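Long-range contacts in imelysin (PDB 3OYV), which probably takes part in bacterial iron uptake as an imelysin-like protein of the outer membrane: residues I14-P18 with P357-Q361; N30-K36 with D331-S337; D38-L42 with L298-M302; K81-I85 with E286-F290; L110-W116 with F182-I186. All coordinates share one frame; numbering follows the deposited sequence.

In the fold
The protein is mostly helical, and all five contacts join parts distant in sequence. Interaction 1 closes the chain near its two ends. The others are nested inside that loop: interaction 2, then 3, then 4, then 5. Interactions 2 and 3 share helix 21-47. Their centres are about 11 Å apart, and they touch where Leu35 meets Met302. Interaction 3 also touches interaction 4, through Asp299 and Leu289, with centres about 16 Å apart. Interaction 5 is on the other side of the chain's centre from interaction 3. It lies about 5 Å from interaction 4 between nearest atoms. Interactions 1 to 4 each bring the N-terminal and C-terminal parts of the imelysin chain together; interaction 5 stays within the first.

Interaction 1: residues I14-P18 with P357-Q361; sequences IDYTP and PRKVQ. With GOL (glycerol), chain E.
Arg358 NH1 donates to Ile14 O over 2.7 Å, with an N-H...O angle of 150°. This bond ties the two ends of the chain together. The loop ahead of helix 21-47 runs past the C-terminal tail, which leaves the small antiparallel hairpin of strands 352-353 and 356-357. The Arg358 chain, straight from CG to NE, carries its guanidinium across to Ile14. Arg358 NH2 and Ile14 N both donate to O3 of a glycerol, probably from the crystallisation liquor, each over 3.1 Å. Arg358 NH2 also binds Phe349 O. NH1 meets the carboxylate of Asp15 through a water that bonds to OD1. The direct pair is too far for a salt bridge; Lys353 is the salt-bridge partner of OD1. Two more waters donate to Lys359 O. One accepts from Tyr16 N, and the other donates to Tyr16 O over 2.6 Å. The Tyr16 ring lies beside Val360, pointing the same way, with Tyr16 CE2 3.7 Å from Val360 CG1. Its hydroxyl bonds to His25, and Trp24 and Phe268 meet the ring edge-to-face. At the chain end the Gln361 side chain crosses Thr17 and Pro18. Gln361 OE1 lies 3.2 Å from Pro18 CD.

Interaction 2: residues N30-K36 with D331-S337; sequences NVAALLK and DEAAVES
Asn30 turns its CG anti to the backbone N (chi1 -165°), which carries the amide out from the helix to the loop at Val335. A chi2 of 68° sets both ends of that amide against the backbone of this residue. Asn30 OD1 accepts from Val335 N over 3.0 Å, with the donor tilted from the carbonyl plane. Asn30 ND2 donates to Val335 O, also over 3.0 Å. This second bond is nearly straight at 163° and lies on a lone pair of the acceptor. OD1 also receives a weak bond from Ala334 N. The side chain therefore grips both the N-H and the C=O of one loop residue, and its own amide is held against rotation. A leucine here would probably leave Val335 N and O without these partners and let the loop drift from the helix.

Next to the amide the packing is apolar. Leu34 CD2 presses on Ala333 CB at 3.4 Å, closer than usual van der Waals contact. Leu34 CD1 lies 3.6 Å from Val335 O. Ala33 CB sits 3.4 Å from Asp331 O. A water beyond it donates to both Ala33 O and Asp331 O. At the outer end Lys36 and Asp331 come near but do not pair. Lys36 forms a salt bridge with Asp250, and Asp331 bonds to Tyr253, both on helix 223-261. The contact is a helix-to-loop junction: an asparagine amide on helix 21-47 pairs with the backbone of the irregular connection between helices 319-323 and 343-351.

Interaction 3: residues D38-L42 with L298-M302; sequences DATNL and LDPNM
Asp38 and Met302 slide past each other in opposite directions, and their contact is the tight part of this helix pair. Met302 is selenomethionine in the crystal. Met302 CG lies 3.6 Å from Asp38 CB. CG stands anti to the carbonyl carbon (chi1 -65°), and the chain then bends at its last torsion. This brings Met302 CE over the Ala39 backbone, 3.9 Å from Ala39 N. The selenium of Met302 reaches Leu42 CD2 at 4.1 Å. Leu298 packs on Asp38 next to Met302. Leu298 CD1 is 3.6 Å from Asp38 OD1. The Leu298 side chain crosses Leu42 at a slant, CD2 touching Leu42 CB and CD1. Helix 223-261 closes this apolar side, with Leu245 touching both Ala39 and Met302.

The other side is bridged by water, with no direct hydrogen bond between the segments. One water donates to Asp38 OD2 and to Asn301 O, 2.7 and 2.8 Å away. A second donates to Asp38 OD1 and accepts from Asn301 ND2. Each carboxylate oxygen thus has its own water link to Asn301. Arg342 draws the same groups together: its NH2 forms a salt bridge with Asp38 OD2, and its NE donates to Asn301 O. This probably keeps Asp38 charged although the residue is buried.

The two helices run nearly antiparallel. Their short segments have axes 11.0 Å apart and a crossing angle of -150°. This is a pair of packed antiparallel helices in an all-helical fold, setting the short helix 298-303 against the long helix 21-47.

Interaction 4: residues K81-I85 with E286-F290; sequences KCAEI and EAFLF
Lys81 lies along the 286-290 segment with nearly its whole side chain. Lys81 CB sits 3.2 Å from Ala287 O. The first torsion (chi1 -74°) sets CG near Phe290 CD1. The bend at the second (chi2 -75°) swings CD, CE and NZ along Leu289 O, with Lys81 CE 3.9 Å from Phe290 CB. Lys81 NZ then donates to Leu289 O over 2.9 Å, tilted from the carbonyl plane. It also forms a salt bridge with Glu84 OE1, one turn on in its own helix. A methionine in its place would probably leave Leu289 O and the Glu84 carboxylate without this shared mate.

Ile85 comes in on the same helix face. Ile85 CB is 3.3 Å from Glu286 O, and Ile85 CD1 lies 3.6 Å from Glu286 OE1. That carboxylate oxygen takes its salt bridge from Lys93. It also bonds to a glycerol, probably from the crystallisation liquor, which may mark a pocket. The contact packs an irregular link, which follows helix 265-283, onto the long helix 71-102 within the helical core. The link tightens into an inverse gamma turn centred on Leu289.

Ala287 CB touches both Ile85 CG2, at 3.9 Å, and Cys82 SG. Its backbone N is held by Ser131 of helix 121-137. One water joins the backbones: it donates to Lys81 O and Glu286 O and accepts from Leu289 N over 3.3 Å.

Interaction 5: residues L110-W116 with F182-I186; sequences LYAVESW and FRNHI
Arg183 lies flat on Trp116, with the guanidinium and indole planes 13° apart and their centres 3.7 Å from each other. Leu110 covers the opposite face of the guanidinium, with Leu110 CD2 3.9 Å above its centre. The group is thus held between an aromatic ring and an aliphatic chain. Tyr111 is turned steeply against it, with planes 80° apart. Arg183 NH2 lies over the face of the Tyr111 ring, offset toward its rim, 3.2 Å from Tyr111 CZ. Both aromatic rings make cation-pi contacts with the same charge.

The Arg183 chain is extended from CG to NE, which carries the guanidinium out to Trp116; Arg183 CD sits 3.3 Å from Trp116 CE3. Arg183 NE donates to Leu110 O over 3.0 Å, from well above the carbonyl plane rather than along a lone pair.

Trp116 closes a type II beta turn that starts at Val113, just beyond helix 106-111. Within this turn Glu114 is modelled with a covalent link to an unidentified molecule. Glu114 and Ser115 pack on His345, part of the GxHxxE signature of imelysin-like proteins.

Val113 packs on the 3-10 segment, with Val113 CG1 3.7 Å from Phe182 CD2. The Val113 and Ile186 side chains run past each other in opposite directions, with Val113 CG2 3.8 Å from Ile186 CD1. Ile186 CD1 also reaches Leu110 CD1.

Interaction 1: residues I14-P18 with P357-Q361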
# COMPACT_ATOMS: atom_id res chain seq x y z
N ILE A 14 -5.25 21.24 12.48
CA ILE A 14 -6.44 21.97 12.06
C ILE A 14 -7.65 21.13 12.42
O ILE A 14 -7.58 19.90 12.38
CB ILE A 14 -6.36 22.32 10.57
CG1 ILE A 14 -7.52 23.20 10.16
CG2 ILE A 14 -6.27 21.02 9.71
CD1 ILE A 14 -7.34 23.82 8.76
N ASP A 15 -8.75 21.77 12.79
CA ASP A 15 -10.01 21.08 12.98
C ASP A 15 -11.04 21.59 11.98
O ASP A 15 -10.94 22.73 11.50
CB ASP A 15 -10.54 21.30 14.40
CG ASP A 15 -9.59 20.76 15.46
OD1 ASP A 15 -9.23 19.58 15.38
OD2 ASP A 15 -9.23 21.53 16.39
N TYR A 16 -12.00 20.74 11.69
CA TYR A 16 -13.12 21.08 10.83
C TYR A 16 -14.00 22.11 11.52
O TYR A 16 -14.41 21.91 12.69
CB TYR A 16 -13.89 19.80 10.53
CG TYR A 16 -15.10 19.93 9.65
CD1 TYR A 16 -15.01 19.84 8.26
CD2 TYR A 16 -16.36 20.11 10.20
CE1 TYR A 16 -16.13 19.91 7.46
CE2 TYR A 16 -17.49 20.20 9.41
CZ TYR A 16 -17.38 20.11 8.02
OH TYR A 16 -18.52 20.19 7.26
N THR A 17 -14.30 23.20 10.83
CA THR A 17 -15.14 24.26 11.38
C THR A 17 -16.13 24.72 10.32
O THR A 17 -15.92 24.49 9.14
CB THR A 17 -14.30 25.49 11.77
OG1 THR A 17 -13.81 26.13 10.56
CG2 THR A 17 -13.11 25.12 12.74
N PRO A 18 -17.17 25.48 10.72
CA PRO A 18 -18.04 26.06 9.69
C PRO A 18 -17.28 26.92 8.68
O PRO A 18 -17.62 26.97 7.51
CB PRO A 18 -19.01 26.93 10.50
CG PRO A 18 -19.06 26.22 11.84
CD PRO A 18 -17.66 25.74 12.09
N PRO A 357 -11.93 9.08 14.05
CA PRO A 357 -12.57 9.92 13.05
C PRO A 357 -12.70 11.35 13.56
O PRO A 357 -12.98 11.57 14.75
CB PRO A 357 -13.96 9.28 12.88
CG PRO A 357 -13.72 7.84 13.15
CD PRO A 357 -12.71 7.85 14.29
N ARG A 358 -12.54 12.31 12.65
CA ARG A 358 -12.81 13.69 13.01
C ARG A 358 -14.28 13.90 13.33
O ARG A 358 -15.15 13.16 12.86
CB ARG A 358 -12.39 14.62 11.91
CG ARG A 358 -10.90 14.70 11.78
CD ARG A 358 -10.53 15.58 10.62
NE ARG A 358 -9.09 15.79 10.38
CZ ARG A 358 -8.34 16.73 10.94
NH1 ARG A 358 -8.79 17.48 11.96
NH2 ARG A 358 -7.10 16.91 10.52
N LYS A 359 -14.53 14.96 14.09
CA LYS A 359 -15.87 15.36 14.47
C LYS A 359 -16.14 16.77 13.98
O LYS A 359 -15.22 17.58 13.79
CB LYS A 359 -16.06 15.31 16.00
CG LYS A 359 -15.87 13.94 16.59
CD LYS A 359 -16.06 13.98 18.07
CE LYS A 359 -15.90 12.61 18.69
NZ LYS A 359 -16.16 12.64 20.16
N VAL A 360 -17.42 17.05 13.77
CA VAL A 360 -17.86 18.39 13.47
C VAL A 360 -17.95 19.18 14.81
O VAL A 360 -17.98 18.61 15.91
CB VAL A 360 -19.19 18.38 12.67
CG1 VAL A 360 -19.06 17.48 11.39
CG2 VAL A 360 -20.34 17.95 13.55
N GLN A 361 -17.98 20.48 14.69
CA GLN A 361 -17.94 21.37 15.86
C GLN A 361 -19.24 21.27 16.65
O GLN A 361 -20.31 20.93 16.13
CB GLN A 361 -17.75 22.82 15.40
CG GLN A 361 -16.58 23.57 16.00
CD GLN A 361 -16.60 25.03 15.57
OE1 GLN A 361 -17.67 25.60 15.33
NE2 GLN A 361 -15.42 25.63 15.47
OXT GLN A 361 -19.27 21.57 17.85
C1 GOL E . -4.04 15.27 10.87
O1 GOL E . -4.96 14.56 11.69
C2 GOL E . -3.13 16.21 11.69
O2 GOL E . -2.36 15.43 12.63
C3 GOL E . -3.90 17.24 12.56
O3 GOL E . -4.61 18.27 11.85
O HOH W 1 -10.51 17.38 14.19
O HOH W 2 -12.38 18.02 12.78
O HOH W 3 -14.30 20.13 14.62

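Interaction 2: residues N30-K36 with D331-S337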
# COMPACT_ATOMS: atom_id res chain seq x y z
N ASN A 30 -11.63 16.44 -4.18
CA ASN A 30 -10.54 16.45 -5.14
C ASN A 30 -9.59 15.27 -4.93
O ASN A 30 -9.23 14.56 -5.87
CB ASN A 30 -9.76 17.76 -5.05
CG ASN A 30 -8.86 17.96 -6.27
OD1 ASN A 30 -9.35 18.16 -7.38
ND2 ASN A 30 -7.53 17.85 -6.08
N VAL A 31 -9.19 15.06 -3.67
CA VAL A 31 -8.23 14.00 -3.38
C VAL A 31 -8.84 12.61 -3.62
O VAL A 31 -8.19 11.72 -4.19
CB VAL A 31 -7.70 14.16 -1.96
CG1 VAL A 31 -6.81 12.97 -1.54
CG2 VAL A 31 -6.91 15.48 -1.80
N ALA A 32 -10.12 12.44 -3.28
CA ALA A 32 -10.81 11.16 -3.49
C ALA A 32 -11.01 10.91 -4.99
O ALA A 32 -10.92 9.77 -5.44
CB ALA A 32 -12.15 11.13 -2.78
N ALA A 33 -11.28 11.98 -5.78
CA ALA A 33 -11.43 11.86 -7.23
C ALA A 33 -10.13 11.39 -7.86
O ALA A 33 -10.12 10.54 -8.75
CB ALA A 33 -11.88 13.19 -7.81
N LEU A 34 -9.02 11.97 -7.40
CA LEU A 34 -7.71 11.58 -7.92
C LEU A 34 -7.42 10.10 -7.63
O LEU A 34 -6.88 9.38 -8.45
CB LEU A 34 -6.60 12.46 -7.35
CG LEU A 34 -6.61 13.92 -7.81
CD1 LEU A 34 -5.64 14.74 -6.96
CD2 LEU A 34 -6.26 14.04 -9.30
N LEU A 35 -7.76 9.68 -6.42
CA LEU A 35 -7.56 8.28 -5.98
C LEU A 35 -8.40 7.32 -6.82
O LEU A 35 -7.96 6.21 -7.15
CB LEU A 35 -7.87 8.12 -4.49
CG LEU A 35 -6.76 8.36 -3.46
CD1 LEU A 35 -7.32 8.47 -2.03
CD2 LEU A 35 -5.67 7.27 -3.61
N LYS A 36 -9.64 7.72 -7.11
CA LYS A 36 -10.56 6.94 -7.92
C LYS A 36 -10.01 6.78 -9.34
O LYS A 36 -9.96 5.68 -9.89
CB LYS A 36 -11.93 7.65 -7.90
CG LYS A 36 -12.98 7.12 -8.82
CD LYS A 36 -14.29 7.91 -8.64
CE LYS A 36 -15.27 7.58 -9.75
NZ LYS A 36 -15.71 6.15 -9.70
N ASP A 331 -17.12 13.54 -12.28
CA ASP A 331 -16.41 12.90 -11.17
C ASP A 331 -14.89 13.11 -11.22
O ASP A 331 -14.18 12.67 -10.29
CB ASP A 331 -16.68 11.40 -11.12
CG ASP A 331 -18.06 11.04 -10.61
OD1 ASP A 331 -18.72 11.85 -9.91
OD2 ASP A 331 -18.45 9.88 -10.86
N GLU A 332 -14.39 13.79 -12.25
CA GLU A 332 -12.95 14.06 -12.36
C GLU A 332 -12.49 15.07 -11.31
O GLU A 332 -13.26 15.90 -10.84
CB GLU A 332 -12.60 14.55 -13.77
CG GLU A 332 -12.94 13.51 -14.85
CD GLU A 332 -12.26 13.78 -16.19
OE1 GLU A 332 -11.78 14.91 -16.41
OE2 GLU A 332 -12.22 12.85 -17.02
N ALA A 333 -11.22 15.02 -10.95
CA ALA A 333 -10.64 15.97 -10.04
C ALA A 333 -10.65 17.37 -10.66
O ALA A 333 -10.56 17.51 -11.87
CB ALA A 333 -9.22 15.58 -9.71
N ALA A 334 -10.74 18.38 -9.81
CA ALA A 334 -10.58 19.79 -10.21
C ALA A 334 -9.12 20.14 -10.50
O ALA A 334 -8.84 20.94 -11.39
CB ALA A 334 -11.11 20.72 -9.11
N VAL A 335 -8.20 19.56 -9.72
CA VAL A 335 -6.79 19.91 -9.78
C VAL A 335 -5.94 18.65 -9.65
O VAL A 335 -6.11 17.86 -8.71
CB VAL A 335 -6.40 20.87 -8.64
CG1 VAL A 335 -4.88 21.15 -8.66
CG2 VAL A 335 -7.18 22.21 -8.73
N GLU A 336 -4.98 18.50 -10.57
CA GLU A 336 -4.00 17.44 -10.55
C GLU A 336 -2.94 17.80 -9.49
O GLU A 336 -1.85 18.27 -9.84
CB GLU A 336 -3.40 17.24 -11.94
CG GLU A 336 -2.66 15.96 -12.13
CD GLU A 336 -3.56 14.73 -12.09
OE1 GLU A 336 -4.69 14.77 -12.68
OE2 GLU A 336 -3.11 13.71 -11.50
N SER A 337 -3.26 17.56 -8.22
CA SER A 337 -2.49 18.03 -7.13
C SER A 337 -1.09 17.41 -7.06
O SER A 337 -0.84 16.32 -7.57
CB SER A 337 -3.23 17.72 -5.85
OG SER A 337 -4.53 18.33 -5.78
O HOH W 4 -12.72 10.28 -10.31

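Interaction 3: residues D38-L42 with L298-M302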
# COMPACT_ATOMS: atom_id res chain seq x y z
N ASP A 38 -6.87 7.18 -10.36
CA ASP A 38 -5.61 6.43 -10.33
C ASP A 38 -5.86 4.93 -10.19
O ASP A 38 -5.25 4.13 -10.89
CB ASP A 38 -4.71 6.95 -9.21
CG ASP A 38 -4.04 8.26 -9.54
OD1 ASP A 38 -3.90 8.53 -10.74
OD2 ASP A 38 -3.64 9.00 -8.60
N ALA A 39 -6.71 4.52 -9.24
CA ALA A 39 -6.99 3.08 -9.05
C ALA A 39 -7.65 2.48 -10.30
O ALA A 39 -7.39 1.32 -10.63
CB ALA A 39 -7.81 2.84 -7.80
N THR A 40 -8.55 3.23 -10.94
CA THR A 40 -9.20 2.74 -12.16
C THR A 40 -8.19 2.54 -13.27
O THR A 40 -8.18 1.51 -13.95
CB THR A 40 -10.35 3.68 -12.57
OG1 THR A 40 -11.31 3.71 -11.51
CG2 THR A 40 -10.96 3.21 -13.88
N ASN A 41 -7.29 3.51 -13.42
CA ASN A 41 -6.30 3.41 -14.48
C ASN A 41 -5.30 2.28 -14.20
O ASN A 41 -4.91 1.60 -15.13
CB ASN A 41 -5.57 4.72 -14.68
CG ASN A 41 -6.48 5.80 -15.26
OD1 ASN A 41 -7.54 5.50 -15.85
ND2 ASN A 41 -6.09 7.05 -15.07
N LEU A 42 -4.93 2.11 -12.93
CA LEU A 42 -4.02 1.00 -12.53
C LEU A 42 -4.64 -0.36 -12.87
O LEU A 42 -4.02 -1.23 -13.48
CB LEU A 42 -3.74 1.11 -11.04
CG LEU A 42 -2.84 0.03 -10.42
CD1 LEU A 42 -1.52 -0.17 -11.20
CD2 LEU A 42 -2.58 0.44 -8.98
N LEU A 298 2.85 6.91 -10.53
CA LEU A 298 1.56 6.45 -10.03
C LEU A 298 1.56 6.18 -8.52
O LEU A 298 0.64 6.60 -7.82
CB LEU A 298 1.09 5.27 -10.87
CG LEU A 298 -0.37 4.85 -10.68
CD1 LEU A 298 -1.36 6.04 -10.66
CD2 LEU A 298 -0.77 3.80 -11.72
N ASP A 299 2.58 5.46 -8.04
CA ASP A 299 2.65 5.13 -6.61
C ASP A 299 2.70 6.41 -5.77
O ASP A 299 1.87 6.60 -4.88
CB ASP A 299 3.85 4.21 -6.37
CG ASP A 299 4.05 3.82 -4.94
OD1 ASP A 299 3.17 3.84 -4.09
OD2 ASP A 299 5.16 3.33 -4.65
N PRO A 300 3.62 7.34 -6.06
CA PRO A 300 3.59 8.56 -5.26
C PRO A 300 2.35 9.45 -5.45
O PRO A 300 2.02 10.25 -4.57
CB PRO A 300 4.90 9.29 -5.66
CG PRO A 300 5.34 8.67 -6.90
CD PRO A 300 4.85 7.24 -6.87
N ASN A 301 1.67 9.28 -6.57
CA ASN A 301 0.37 9.96 -6.75
C ASN A 301 -0.75 9.37 -5.90
O ASN A 301 -1.72 10.05 -5.61
CB ASN A 301 -0.02 9.96 -8.23
CG ASN A 301 0.55 11.12 -8.98
OD1 ASN A 301 1.14 12.00 -8.40
ND2 ASN A 301 0.34 11.14 -10.30
N MSE A 302 -0.59 8.11 -5.53
CA MSE A 302 -1.59 7.41 -4.73
C MSE A 302 -1.28 7.33 -3.24
O MSE A 302 -2.19 7.14 -2.42
CB MSE A 302 -1.76 6.02 -5.29
CG MSE A 302 -2.34 6.07 -6.69
SE MSE A 302 -2.70 4.28 -7.42
CE MSE A 302 -4.16 3.72 -6.37
O HOH W 5 -4.39 9.63 -6.12
O HOH W 6 -1.46 9.55 -11.72

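Interaction 4: residues K81-I85 with E286-F290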
# COMPACT_ATOMS: atom_id res chain seq x y z
N LYS A 81 10.59 -7.97 -5.49
CA LYS A 81 9.64 -6.98 -5.00
C LYS A 81 9.02 -7.37 -3.65
O LYS A 81 8.67 -6.49 -2.85
CB LYS A 81 8.59 -6.72 -6.07
CG LYS A 81 9.19 -5.88 -7.20
CD LYS A 81 9.35 -4.43 -6.79
CE LYS A 81 10.09 -3.61 -7.82
NZ LYS A 81 10.09 -2.17 -7.38
N CYS A 82 8.96 -8.67 -3.34
CA CYS A 82 8.66 -9.12 -1.97
C CYS A 82 9.76 -8.67 -0.99
O CYS A 82 9.47 -8.18 0.12
CB CYS A 82 8.53 -10.65 -1.91
SG CYS A 82 7.01 -11.34 -2.65
N ALA A 83 11.02 -8.90 -1.38
CA ALA A 83 12.17 -8.51 -0.57
C ALA A 83 12.16 -7.01 -0.34
O ALA A 83 12.36 -6.53 0.79
CB ALA A 83 13.50 -8.95 -1.24
N GLU A 84 11.87 -6.26 -1.40
CA GLU A 84 11.84 -4.80 -1.29
C GLU A 84 10.85 -4.28 -0.28
O GLU A 84 11.15 -3.39 0.49
CB GLU A 84 11.52 -4.17 -2.62
CG GLU A 84 12.64 -4.19 -3.60
CD GLU A 84 12.38 -3.30 -4.79
OE1 GLU A 84 11.42 -2.48 -4.74
OE2 GLU A 84 13.11 -3.43 -5.79
N ILE A 85 9.63 -4.82 -0.28
CA ILE A 85 8.67 -4.36 0.73
C ILE A 85 9.04 -4.78 2.16
O ILE A 85 8.82 -4.01 3.11
CB ILE A 85 7.19 -4.69 0.37
CG1 ILE A 85 6.24 -3.83 1.21
CG2 ILE A 85 6.85 -6.15 0.55
CD1 ILE A 85 6.36 -2.32 0.99
N GLU A 286 1.50 -4.15 -1.84
CA GLU A 286 2.81 -3.51 -1.80
C GLU A 286 4.00 -4.44 -2.00
O GLU A 286 5.11 -3.96 -2.13
CB GLU A 286 2.99 -2.61 -0.58
CG GLU A 286 2.01 -1.44 -0.55
CD GLU A 286 2.22 -0.49 0.63
OE1 GLU A 286 3.37 -0.27 1.08
OE2 GLU A 286 1.22 0.05 1.11
N ALA A 287 3.78 -5.76 -2.07
CA ALA A 287 4.82 -6.70 -2.53
C ALA A 287 4.96 -6.75 -4.04
O ALA A 287 5.87 -7.41 -4.54
CB ALA A 287 4.60 -8.11 -1.95
N PHE A 288 4.08 -6.06 -4.79
CA PHE A 288 4.16 -6.01 -6.23
C PHE A 288 4.13 -4.57 -6.73
O PHE A 288 3.34 -4.22 -7.62
CB PHE A 288 3.17 -6.93 -6.98
CG PHE A 288 1.79 -7.05 -6.39
CD1 PHE A 288 1.52 -7.96 -5.39
CD2 PHE A 288 0.71 -6.37 -6.95
CE1 PHE A 288 0.23 -8.17 -4.91
CE2 PHE A 288 -0.57 -6.55 -6.50
CZ PHE A 288 -0.84 -7.46 -5.47
N LEU A 289 5.03 -3.75 -6.19
CA LEU A 289 5.21 -2.37 -6.67
C LEU A 289 6.14 -2.36 -7.89
O LEU A 289 7.28 -1.86 -7.84
CB LEU A 289 5.71 -1.47 -5.55
CG LEU A 289 4.76 -1.24 -4.36
CD1 LEU A 289 5.47 -0.60 -3.15
CD2 LEU A 289 3.55 -0.39 -4.79
N PHE A 290 5.66 -2.96 -8.97
CA PHE A 290 6.34 -2.97 -10.25
C PHE A 290 5.34 -2.87 -11.37
O PHE A 290 4.14 -2.98 -11.15
CB PHE A 290 7.23 -4.23 -10.43
CG PHE A 290 6.47 -5.51 -10.65
CD1 PHE A 290 6.09 -6.30 -9.57
CD2 PHE A 290 6.19 -5.94 -11.92
CE1 PHE A 290 5.42 -7.51 -9.80
CE2 PHE A 290 5.51 -7.12 -12.15
CZ PHE A 290 5.15 -7.90 -11.10
O HOH W 7 7.23 -4.24 -3.84

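Interaction 5: residues L110-W116 with F182-I186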
# COMPACT_ATOMS: atom_id res chain seq x y z
N LEU A 110 7.68 10.79 16.13
CA LEU A 110 6.26 10.59 16.26
C LEU A 110 5.52 11.01 14.99
O LEU A 110 4.58 10.32 14.53
CB LEU A 110 5.69 11.35 17.47
CG LEU A 110 5.52 10.50 18.76
CD1 LEU A 110 6.79 9.87 19.26
CD2 LEU A 110 4.84 11.32 19.87
N TYR A 111 5.93 12.12 14.40
CA TYR A 111 5.26 12.66 13.22
C TYR A 111 5.72 12.04 11.91
O TYR A 111 5.15 12.32 10.86
CB TYR A 111 5.33 14.19 13.21
CG TYR A 111 4.47 14.78 14.30
CD1 TYR A 111 3.12 14.98 14.11
CD2 TYR A 111 5.00 15.12 15.54
CE1 TYR A 111 2.32 15.49 15.12
CE2 TYR A 111 4.22 15.63 16.56
CZ TYR A 111 2.87 15.82 16.35
OH TYR A 111 2.07 16.31 17.34
N ALA A 112 6.72 11.15 11.99
CA ALA A 112 7.22 10.43 10.82
C ALA A 112 6.48 9.12 10.54
O ALA A 112 6.74 8.49 9.52
CB ALA A 112 8.73 10.13 10.99
N VAL A 113 5.65 8.67 11.48
CA VAL A 113 5.03 7.34 11.40
C VAL A 113 3.91 7.29 10.34
O VAL A 113 2.83 7.88 10.51
CB VAL A 113 4.49 6.91 12.77
CG1 VAL A 113 3.72 5.56 12.69
CG2 VAL A 113 5.65 6.79 13.79
N GLU A 114 4.13 6.53 9.27
CA GLU A 114 3.14 6.35 8.22
C GLU A 114 1.88 5.68 8.76
O GLU A 114 1.95 4.63 9.40
CB GLU A 114 3.74 5.48 7.10
CG GLU A 114 2.71 4.97 6.07
CD GLU A 114 3.27 3.88 5.16
OE1 GLU A 114 4.41 4.03 4.68
OE2 GLU A 114 2.56 2.86 4.90
N SER A 115 0.73 6.29 8.51
CA SER A 115 -0.60 5.83 8.95
C SER A 115 -0.88 6.10 10.44
O SER A 115 -1.82 5.54 11.02
CB SER A 115 -0.90 4.38 8.58
OG SER A 115 -1.00 4.21 7.19
N TRP A 116 -0.15 7.03 11.07
CA TRP A 116 -0.44 7.32 12.46
C TRP A 116 -1.74 8.09 12.67
O TRP A 116 -2.33 8.01 13.72
CB TRP A 116 0.71 8.06 13.13
CG TRP A 116 0.79 9.58 12.94
CD1 TRP A 116 1.52 10.25 12.00
CD2 TRP A 116 0.12 10.59 13.70
NE1 TRP A 116 1.36 11.61 12.14
CE2 TRP A 116 0.53 11.84 13.19
CE3 TRP A 116 -0.75 10.56 14.79
CZ2 TRP A 116 0.05 13.05 13.71
CZ3 TRP A 116 -1.20 11.77 15.33
CH2 TRP A 116 -0.79 12.99 14.79
N PHE A 182 1.64 1.99 17.36
CA PHE A 182 3.09 2.04 17.19
C PHE A 182 3.61 3.44 17.49
O PHE A 182 4.65 3.59 18.11
CB PHE A 182 3.47 1.58 15.76
CG PHE A 182 4.87 1.88 15.34
CD1 PHE A 182 5.96 1.56 16.14
CD2 PHE A 182 5.10 2.43 14.08
CE1 PHE A 182 7.24 1.84 15.68
CE2 PHE A 182 6.36 2.71 13.63
CZ PHE A 182 7.45 2.42 14.44
N ARG A 183 2.91 4.48 17.05
CA ARG A 183 3.42 5.83 17.24
C ARG A 183 3.69 6.18 18.71
O ARG A 183 4.55 7.01 18.97
CB ARG A 183 2.48 6.85 16.61
CG ARG A 183 2.94 8.28 16.77
CD ARG A 183 1.89 9.19 16.33
NE ARG A 183 2.25 10.60 16.35
CZ ARG A 183 1.84 11.49 17.26
NH1 ARG A 183 1.13 11.14 18.31
NH2 ARG A 183 2.19 12.76 17.13
N ASN A 184 2.98 5.54 19.64
CA ASN A 184 3.20 5.79 21.08
C ASN A 184 4.15 4.80 21.74
O ASN A 184 4.36 4.87 22.96
CB ASN A 184 1.87 5.79 21.87
CG ASN A 184 1.00 6.99 21.55
OD1 ASN A 184 1.45 7.93 20.95
ND2 ASN A 184 -0.28 6.93 21.96
N HIS A 185 4.69 3.88 20.95
CA HIS A 185 5.58 2.82 21.44
C HIS A 185 6.79 2.60 20.54
O HIS A 185 7.29 1.49 20.40
CB HIS A 185 4.77 1.53 21.58
CG HIS A 185 3.66 1.65 22.55
ND1 HIS A 185 2.37 1.95 22.19
CD2 HIS A 185 3.67 1.56 23.89
CE1 HIS A 185 1.63 2.05 23.28
NE2 HIS A 185 2.39 1.81 24.32
N ILE A 186 7.29 3.68 19.96
CA ILE A 186 8.37 3.59 19.03
C ILE A 186 9.62 2.92 19.65
O ILE A 186 10.12 1.98 19.06
CB ILE A 186 8.71 4.93 18.39
CG1 ILE A 186 7.54 5.42 17.51
CG2 ILE A 186 10.01 4.88 17.63
CD1 ILE A 186 7.68 6.86 17.02